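Local coordinates for ABC transporter substrate binding protein (Ribose) (Agrobacterium vitis, PDB 4WUT) that binds beta-D-fucopyranose and probably serves as the solute-binding protein of an ABC transporter for sugars, at residues N73-A78 with V97-K102; A141-Q146 with V240-D245. All blocks are in the same frame, centred on the assembly; numbering follows the deposited sequence.

Interaction 1: N73-A78 with V97-K102; sequences NMVENA and VPAVKK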
ATOM      1  N   ASN A  73      -0.293  17.750  10.199  1.00 10.07           N
ATOM      2  CA  ASN A  73       0.267  18.317  11.414  1.00 10.14           C
ATOM      3  C   ASN A  73       1.654  17.727  11.762  1.00 10.32           C
ATOM      4  O   ASN A  73       2.582  18.464  12.140  1.00 11.29           O
ATOM      5  CB  ASN A  73      -0.755  18.141  12.544  1.00 11.10           C
ATOM      6  CG  ASN A  73      -0.238  18.596  13.874  1.00 17.07           C
ATOM      7  OD1 ASN A  73       0.358  17.817  14.623  1.00 17.84           O
ATOM      8  ND2 ASN A  73      -0.485  19.858  14.200  1.00 18.07           N
HETATM    9  N   MSE A  74       1.805  16.414  11.614  1.00 10.06           N
HETATM   10  CA  MSE A  74       3.086  15.759  11.865  1.00 10.75           C
HETATM   11  C   MSE A  74       4.198  16.247  10.955  1.00 10.17           C
HETATM   12  O   MSE A  74       5.314  16.470  11.402  1.00 12.71           O
HETATM   13  CB  MSE A  74       2.970  14.252  11.733  1.00 15.93           C
HETATM   14  CG  MSE A  74       2.238  13.649  12.867  1.00 13.78           C
HETATM   15 SE   MSE A  74       2.237  11.695  12.716  1.00 26.30          SE
HETATM   16  CE  MSE A  74       1.275  11.328  14.370  1.00 23.19           C
ATOM     17  N   VAL A  75       3.902  16.379   9.666  1.00  9.74           N
ATOM     18  CA  VAL A  75       4.914  16.852   8.743  1.00 10.19           C
ATOM     19  C   VAL A  75       5.275  18.333   9.040  1.00 10.70           C
ATOM     20  O   VAL A  75       6.460  18.710   9.099  1.00 11.27           O
ATOM     21  CB  VAL A  75       4.433  16.692   7.291  1.00  9.53           C
ATOM     22  CG1 VAL A  75       5.445  17.287   6.340  1.00 10.06           C
ATOM     23  CG2 VAL A  75       4.152  15.231   6.957  1.00 10.93           C
ATOM     24  N   GLU A  76       4.265  19.166   9.282  1.00 10.23           N
ATOM     25  CA  GLU A  76       4.512  20.556   9.626  1.00 10.86           C
ATOM     26  C   GLU A  76       5.401  20.644  10.847  1.00 11.75           C
ATOM     27  O   GLU A  76       6.302  21.472  10.921  1.00 13.69           O
ATOM     28  CB  GLU A  76       3.199  21.261   9.956  1.00 12.77           C
ATOM     29  CG  GLU A  76       2.318  21.534   8.764  1.00 19.08           C
ATOM     30  CD  GLU A  76       0.970  22.089   9.196  1.00 23.35           C
ATOM     31  OE1 GLU A  76       0.660  22.080  10.426  1.00 24.92           O
ATOM     32  OE2 GLU A  76       0.208  22.522   8.316  1.00 25.86           O
ATOM     33  N   ASN A  77       5.104  19.825  11.844  1.00 12.04           N
ATOM     34  CA  ASN A  77       5.859  19.838  13.074  1.00 16.11           C
ATOM     35  C   ASN A  77       7.310  19.407  12.871  1.00 14.56           C
ATOM     36  O   ASN A  77       8.226  19.955  13.483  1.00 16.90           O
ATOM     37  CB  ASN A  77       5.169  18.955  14.113  1.00 13.14           C
ATOM     38  CG  ASN A  77       3.864  19.566  14.632  1.00 14.51           C
ATOM     39  OD1 ASN A  77       3.606  20.757  14.452  1.00 17.53           O
ATOM     40  ND2 ASN A  77       3.053  18.743  15.289  1.00 17.68           N
ATOM     41  N   ALA A  78       7.504  18.425  11.995  1.00 12.49           N
ATOM     42  CA  ALA A  78       8.850  17.977  11.635  1.00 12.77           C
ATOM     43  C   ALA A  78       9.637  19.125  10.997  1.00 14.70           C
ATOM     44  O   ALA A  78      10.804  19.341  11.301  1.00 14.65           O
ATOM     45  CB  ALA A  78       8.786  16.760  10.709  1.00 13.17           C
ATOM     46  N   VAL A  97       0.669  18.320   0.082  1.00 10.56           N
ATOM     47  CA  VAL A  97       1.554  19.148  -0.737  1.00 10.53           C
ATOM     48  C   VAL A  97       2.047  20.426  -0.042  1.00  9.88           C
ATOM     49  O   VAL A  97       3.236  20.721  -0.078  1.00 12.81           O
ATOM     50  CB  VAL A  97       0.924  19.468  -2.079  1.00 12.22           C
ATOM     51  CG1 VAL A  97       1.838  20.411  -2.853  1.00 17.76           C
ATOM     52  CG2 VAL A  97       0.696  18.182  -2.850  1.00 12.13           C
ATOM     53  N   PRO A  98       1.150  21.176   0.625  1.00 10.30           N
ATOM     54  CA  PRO A  98       1.635  22.406   1.262  1.00 10.84           C
ATOM     55  C   PRO A  98       2.708  22.173   2.324  1.00 11.88           C
ATOM     56  O   PRO A  98       3.654  22.956   2.398  1.00 13.91           O
ATOM     57  CB  PRO A  98       0.362  22.991   1.878  1.00 11.76           C
ATOM     58  CG  PRO A  98      -0.712  22.504   0.980  1.00 15.18           C
ATOM     59  CD  PRO A  98      -0.322  21.115   0.634  1.00 10.84           C
ATOM     60  N   ALA A  99       2.587  21.099   3.102  1.00  9.88           N
ATOM     61  CA  ALA A  99       3.585  20.814   4.126  1.00 11.85           C
ATOM     62  C   ALA A  99       4.909  20.371   3.517  1.00  9.22           C
ATOM     63  O   ALA A  99       5.981  20.730   4.010  1.00 13.07           O
ATOM     64  CB  ALA A  99       3.052  19.762   5.096  1.00 12.45           C
ATOM     65  N   VAL A 100       4.840  19.595   2.431  1.00 10.51           N
ATOM     66  CA  VAL A 100       6.034  19.177   1.715  1.00 10.79           C
ATOM     67  C   VAL A 100       6.718  20.366   1.035  1.00 13.19           C
ATOM     68  O   VAL A 100       7.941  20.462   1.065  1.00 12.54           O
ATOM     69  CB  VAL A 100       5.709  18.045   0.721  1.00 11.14           C
ATOM     70  CG1 VAL A 100       6.890  17.736  -0.177  1.00 13.53           C
ATOM     71  CG2 VAL A 100       5.254  16.823   1.472  1.00 11.77           C
ATOM     72  N   LYS A 101       5.933  21.286   0.482  1.00 13.68           N
ATOM     73  CA  LYS A 101       6.486  22.553  -0.024  1.00 14.03           C
ATOM     74  C   LYS A 101       7.239  23.336   1.068  1.00 11.78           C
ATOM     75  O   LYS A 101       8.322  23.882   0.836  1.00 15.54           O
ATOM     76  CB  LYS A 101       5.367  23.414  -0.598  1.00 12.65           C
ATOM     77  CG  LYS A 101       5.844  24.739  -1.205  1.00 18.30           C
ATOM     78  CD  LYS A 101       4.680  25.425  -1.924  1.00 19.02           C
ATOM     79  CE  LYS A 101       5.121  26.679  -2.655  1.00 26.32           C
ATOM     80  NZ  LYS A 101       5.173  27.852  -1.750  1.00 31.21           N
ATOM     81  N   LYS A 102       6.641  23.416   2.267  1.00 13.14           N
ATOM     82  CA  LYS A 102       7.310  24.022   3.412  1.00 18.26           C
ATOM     83  C   LYS A 102       8.638  23.323   3.758  1.00 13.48           C
ATOM     84  O   LYS A 102       9.609  23.986   4.078  1.00 16.36           O
ATOM     85  CB  LYS A 102       6.377  24.044   4.633  1.00 17.66           C
ATOM     86  CG  LYS A 102       5.280  25.087   4.550  1.00 18.13           C
ATOM     87  CD  LYS A 102       4.386  25.028   5.776  1.00 24.57           C
ATOM     88  CE  LYS A 102       3.236  26.005   5.680  1.00 29.37           C
ATOM     89  NZ  LYS A 102       2.230  25.772   6.768  1.00 30.13           N
TER
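Val75 and Ala99 make the tight half of this contact between two nearly parallel helices. The axes of 73-78 and 97-102 approach to 9.1 Å and run at 9° to each other. Glu76 and Ala99 have the nearest alpha carbons, 5.6 Å apart. The methyl group of Ala99 faces helix 73-78 and takes the contact. CG1 of Val75 meets it, with Val75 CG1 to Ala99 CB at 3.7 Å. That branch lies anti to the backbone N (chi1 175°), which leaves CG2 as the branch that does not reach Ala99. The CB of Val75 also lies close, 4.0 Å from the CB of Ala99. The aliphatic part of Glu76 borders the same methyl, with CG of Glu76 4.1 Å from CB of Ala99. Val75 and Ala99 are both buried. Val75 also rests on Leu88 of strand 85-88, and so does Val100 from the other helix, so both helices pack on that strand.

The other side is polar and much looser. The extended chains of Glu76 and Lys102 approach each other across the gap and cross obliquely. Their charged ends come near each other without closing a salt bridge: OE2 of Glu76 is 4.1 Å from NZ of Lys102. Lys102 is exposed, and Glu76 is partly so. On helix 97-105, Lys101 forms a salt bridge with Glu105.

Helices 68-80 and 97-105, with strand 85-88 between them in the chain, lie in the alpha/beta lobe that holds the N terminus. The contact lies away from the sugar pocket. No hydrogen bond joins the two segments. The chemistry implies a small apolar contact, in which a valine branch and the CG of Glu76 meet a single methyl. The opposite charges on the solvent side probably add only a weak, solvent-screened attraction.

Interaction 2: A141-Q146 with V240-D245; sequences AKAMIQ and VAIGFD. With FCB (beta-D-fucopyranose), chain E.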
ATOM      1  N   ALA A 141      -5.926  -8.046 -11.715  1.00 13.11           N
ATOM      2  CA  ALA A 141      -7.077  -8.191 -12.620  1.00 12.23           C
ATOM      3  C   ALA A 141      -6.900  -9.367 -13.574  1.00 13.72           C
ATOM      4  O   ALA A 141      -7.849 -10.104 -13.834  1.00 13.85           O
ATOM      5  CB  ALA A 141      -7.292  -6.895 -13.426  1.00 14.39           C
ATOM      6  N   LYS A 142      -5.682  -9.541 -14.076  1.00 13.43           N
ATOM      7  CA  LYS A 142      -5.388 -10.673 -14.928  1.00 14.43           C
ATOM      8  C   LYS A 142      -5.558 -11.986 -14.167  1.00 14.48           C
ATOM      9  O   LYS A 142      -6.126 -12.944 -14.696  1.00 15.09           O
ATOM     10  CB  LYS A 142      -3.978 -10.577 -15.475  1.00 15.23           C
ATOM     11  CG  LYS A 142      -3.731 -11.622 -16.531  1.00 22.80           C
ATOM     12  CD  LYS A 142      -2.347 -11.553 -17.107  1.00 27.18           C
ATOM     13  CE  LYS A 142      -2.236 -12.563 -18.222  1.00 31.67           C
ATOM     14  NZ  LYS A 142      -0.934 -12.480 -18.940  1.00 35.56           N
ATOM     15  N   ALA A 143      -5.067 -12.031 -12.931  1.00 14.01           N
ATOM     16  CA  ALA A 143      -5.246 -13.203 -12.067  1.00 14.22           C
ATOM     17  C   ALA A 143      -6.723 -13.500 -11.848  1.00 13.92           C
ATOM     18  O   ALA A 143      -7.147 -14.656 -11.827  1.00 14.54           O
ATOM     19  CB  ALA A 143      -4.560 -12.992 -10.717  1.00 13.85           C
HETATM   20  N   MSE A 144      -7.501 -12.447 -11.648  1.00 13.12           N
HETATM   21  CA  MSE A 144      -8.931 -12.593 -11.463  1.00 12.99           C
HETATM   22  C   MSE A 144      -9.591 -13.220 -12.684  1.00 13.74           C
HETATM   23  O   MSE A 144     -10.289 -14.219 -12.569  1.00 14.24           O
HETATM   24  CB  MSE A 144      -9.559 -11.219 -11.171  1.00 12.23           C
HETATM   25  CG  MSE A 144     -11.036 -11.280 -10.920  1.00 12.26           C
HETATM   26 SE   MSE A 144     -11.488 -12.116  -9.203  1.00 22.30          SE
HETATM   27  CE  MSE A 144     -11.061 -10.608  -8.053  1.00 12.83           C
ATOM     28  N   ILE A 145      -9.342 -12.640 -13.856  1.00 14.00           N
ATOM     29  CA  ILE A 145      -9.943 -13.152 -15.091  1.00 14.88           C
ATOM     30  C   ILE A 145      -9.542 -14.597 -15.384  1.00 15.79           C
ATOM     31  O   ILE A 145     -10.377 -15.400 -15.805  1.00 16.44           O
ATOM     32  CB  ILE A 145      -9.630 -12.196 -16.265  1.00 15.21           C
ATOM     33  CG1 ILE A 145     -10.470 -10.928 -16.092  1.00 14.67           C
ATOM     34  CG2 ILE A 145      -9.919 -12.855 -17.587  1.00 16.39           C
ATOM     35  CD1 ILE A 145     -10.029  -9.788 -16.975  1.00 17.77           C
ATOM     36  N   GLN A 146      -8.289 -14.947 -15.145  1.00 15.98           N
ATOM     37  CA  GLN A 146      -7.849 -16.287 -15.465  1.00 17.07           C
ATOM     38  C   GLN A 146      -8.573 -17.331 -14.637  1.00 17.26           C
ATOM     39  O   GLN A 146      -8.766 -18.452 -15.088  1.00 18.30           O
ATOM     40  CB  GLN A 146      -6.330 -16.356 -15.340  1.00 18.16           C
ATOM     41  CG  GLN A 146      -5.663 -15.500 -16.428  1.00 20.61           C
ATOM     42  CD  GLN A 146      -6.107 -15.905 -17.824  1.00 22.31           C
ATOM     43  OE1 GLN A 146      -6.581 -15.090 -18.618  1.00 30.21           O
ATOM     44  NE2 GLN A 146      -6.005 -17.167 -18.085  1.00 22.14           N
ATOM     45  N   VAL A 240     -13.723 -16.343  -6.120  1.00 12.54           N
ATOM     46  CA  VAL A 240     -12.310 -16.078  -6.283  1.00 12.05           C
ATOM     47  C   VAL A 240     -11.955 -14.760  -5.607  1.00 13.66           C
ATOM     48  O   VAL A 240     -12.406 -13.699  -6.012  1.00 15.15           O
ATOM     49  CB  VAL A 240     -11.947 -16.001  -7.780  1.00 15.35           C
ATOM     50  CG1 VAL A 240     -10.473 -15.696  -7.975  1.00 15.83           C
ATOM     51  CG2 VAL A 240     -12.308 -17.317  -8.497  1.00 15.99           C
ATOM     52  N   ALA A 241     -11.114 -14.844  -4.597  1.00 11.34           N
ATOM     53  CA  ALA A 241     -10.692 -13.681  -3.855  1.00  9.77           C
ATOM     54  C   ALA A 241      -9.208 -13.374  -4.082  1.00 10.19           C
ATOM     55  O   ALA A 241      -8.343 -14.283  -3.998  1.00 11.37           O
ATOM     56  CB  ALA A 241     -10.973 -13.891  -2.377  1.00 11.21           C
ATOM     57  N   ILE A 242      -8.914 -12.118  -4.414  1.00 10.30           N
ATOM     58  CA  ILE A 242      -7.549 -11.673  -4.632  1.00 11.66           C
ATOM     59  C   ILE A 242      -7.250 -10.504  -3.707  1.00 11.02           C
ATOM     60  O   ILE A 242      -8.056  -9.599  -3.619  1.00 10.10           O
ATOM     61  CB  ILE A 242      -7.314 -11.330  -6.114  1.00 12.88           C
ATOM     62  CG1 ILE A 242      -7.481 -12.627  -6.940  1.00 20.94           C
ATOM     63  CG2 ILE A 242      -5.948 -10.700  -6.323  1.00 11.13           C
ATOM     64  CD1 ILE A 242      -7.093 -12.536  -8.375  1.00 32.10           C
ATOM     65  N   GLY A 243      -6.114 -10.552  -3.020  1.00 11.97           N
ATOM     66  CA  GLY A 243      -5.756  -9.486  -2.103  1.00 10.37           C
ATOM     67  C   GLY A 243      -4.476  -8.767  -2.473  1.00 10.88           C
ATOM     68  O   GLY A 243      -3.881  -9.026  -3.518  1.00 11.80           O
ATOM     69  N   PHE A 244      -4.110  -7.814  -1.615  1.00 10.72           N
ATOM     70  CA  PHE A 244      -2.807  -7.169  -1.611  1.00 10.79           C
ATOM     71  C   PHE A 244      -2.173  -7.377  -0.239  1.00 10.93           C
ATOM     72  O   PHE A 244      -2.867  -7.420   0.787  1.00 12.59           O
ATOM     73  CB  PHE A 244      -2.900  -5.658  -1.920  1.00  9.03           C
ATOM     74  CG  PHE A 244      -2.580  -5.315  -3.348  1.00 10.39           C
ATOM     75  CD1 PHE A 244      -3.481  -5.623  -4.355  1.00 11.51           C
ATOM     76  CD2 PHE A 244      -1.378  -4.706  -3.696  1.00 11.50           C
ATOM     77  CE1 PHE A 244      -3.204  -5.318  -5.675  1.00 12.97           C
ATOM     78  CE2 PHE A 244      -1.101  -4.382  -5.014  1.00 11.78           C
ATOM     79  CZ  PHE A 244      -2.015  -4.717  -6.010  1.00 12.15           C
ATOM     80  N   ASP A 245      -0.854  -7.519  -0.277  1.00 11.65           N
ATOM     81  CA  ASP A 245       0.043  -7.527   0.849  1.00 11.46           C
ATOM     82  C   ASP A 245       0.227  -8.937   1.431  1.00 13.78           C
ATOM     83  O   ASP A 245      -0.380  -9.894   0.956  1.00 13.48           O
ATOM     84  CB  ASP A 245      -0.336  -6.442   1.865  1.00  8.88           C
ATOM     85  CG  ASP A 245      -0.230  -5.052   1.273  1.00  9.48           C
ATOM     86  OD1 ASP A 245       0.810  -4.773   0.639  1.00 10.84           O
ATOM     87  OD2 ASP A 245      -1.178  -4.264   1.404  1.00 10.53           O
TER
HETATM   88  C1  FCB E 404      -0.569  -1.026   1.416  1.00  6.39           C
HETATM   89  C2  FCB E 404      -0.659   0.337   0.741  1.00 12.22           C
HETATM   90  C3  FCB E 404      -0.410   1.401   1.663  1.00 13.19           C
HETATM   91  C4  FCB E 404      -1.325   1.273   2.910  1.00 13.17           C
HETATM   92  C5  FCB E 404      -1.115  -0.177   3.428  1.00 12.00           C
HETATM   93  C6  FCB E 404      -1.968  -0.482   4.694  1.00 13.06           C
HETATM   94  O1  FCB E 404      -1.117  -1.900   0.547  1.00 10.01           O
HETATM   95  O2  FCB E 404       0.370   0.348  -0.287  1.00 11.33           O
HETATM   96  O3  FCB E 404      -0.676   2.637   0.951  1.00 13.33           O
HETATM   97  O4  FCB E 404      -2.708   1.556   2.583  1.00 15.67           O
HETATM   98  O5  FCB E 404      -1.504  -1.075   2.484  1.00 14.30           O
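Helix 141-146 runs almost antiparallel to strand 240-244, at 167° with 9.0 Å between the axes, and Met144 and Ile242 have the nearest alpha carbons. CD1 of Ile242 rests on the helix surface. CG1 is anti to the carbonyl carbon (chi1 -64°), and the chain then extends to reach the helix. There CD1 of Ile242 lies 3.5 Å from CB of Ala143, tighter than usual for two carbons. CD1 of Ile242 is also 3.3 Å from the backbone N of Met144 and reaches its CB. Met144 is a selenomethionine. Its chain bends at both chi2 and chi3, which brings the selenium alongside Val240. SE of Met144 sits 3.7 Å from the carbonyl O of Val240 and 3.9 Å from its CG1. The side chains that meet are apolar, and no hydrogen bond joins the segments.

Beyond the strand end, Asp245 turns to the sugar. O1 of the fucopyranose donates a short hydrogen bond to OD2 of Asp245, at 2.5 Å. Gln265 bonds OD1, so both carboxylate oxygens are held.

Strand 240-244 lies between strands 214-217 and 261-265 in the sheet. Helix 133-148 covers one face of it through Val240 and Ile242, while Ala241 packs on Met226 and Ile230 of helix 220-232.

Overall arrangement
From the N terminus, interaction 1 comes first. It closes a short loop of 18 residues that contains strand 85-88, and joins two successive helices of one alpha/beta lobe. Interaction 2 opens later and spans 93 residues. It brings strand 240-244 back against helix 133-148 in the other lobe. The two loops lie in series, so they neither nest nor cross. The centres of interaction 1 and interaction 2 are 37 Å apart, on opposite sides of the chain's centre, and the two contacts do not touch. The strand of interaction 2 leads to the pocket between the lobes, as expected in a periplasmic binding protein.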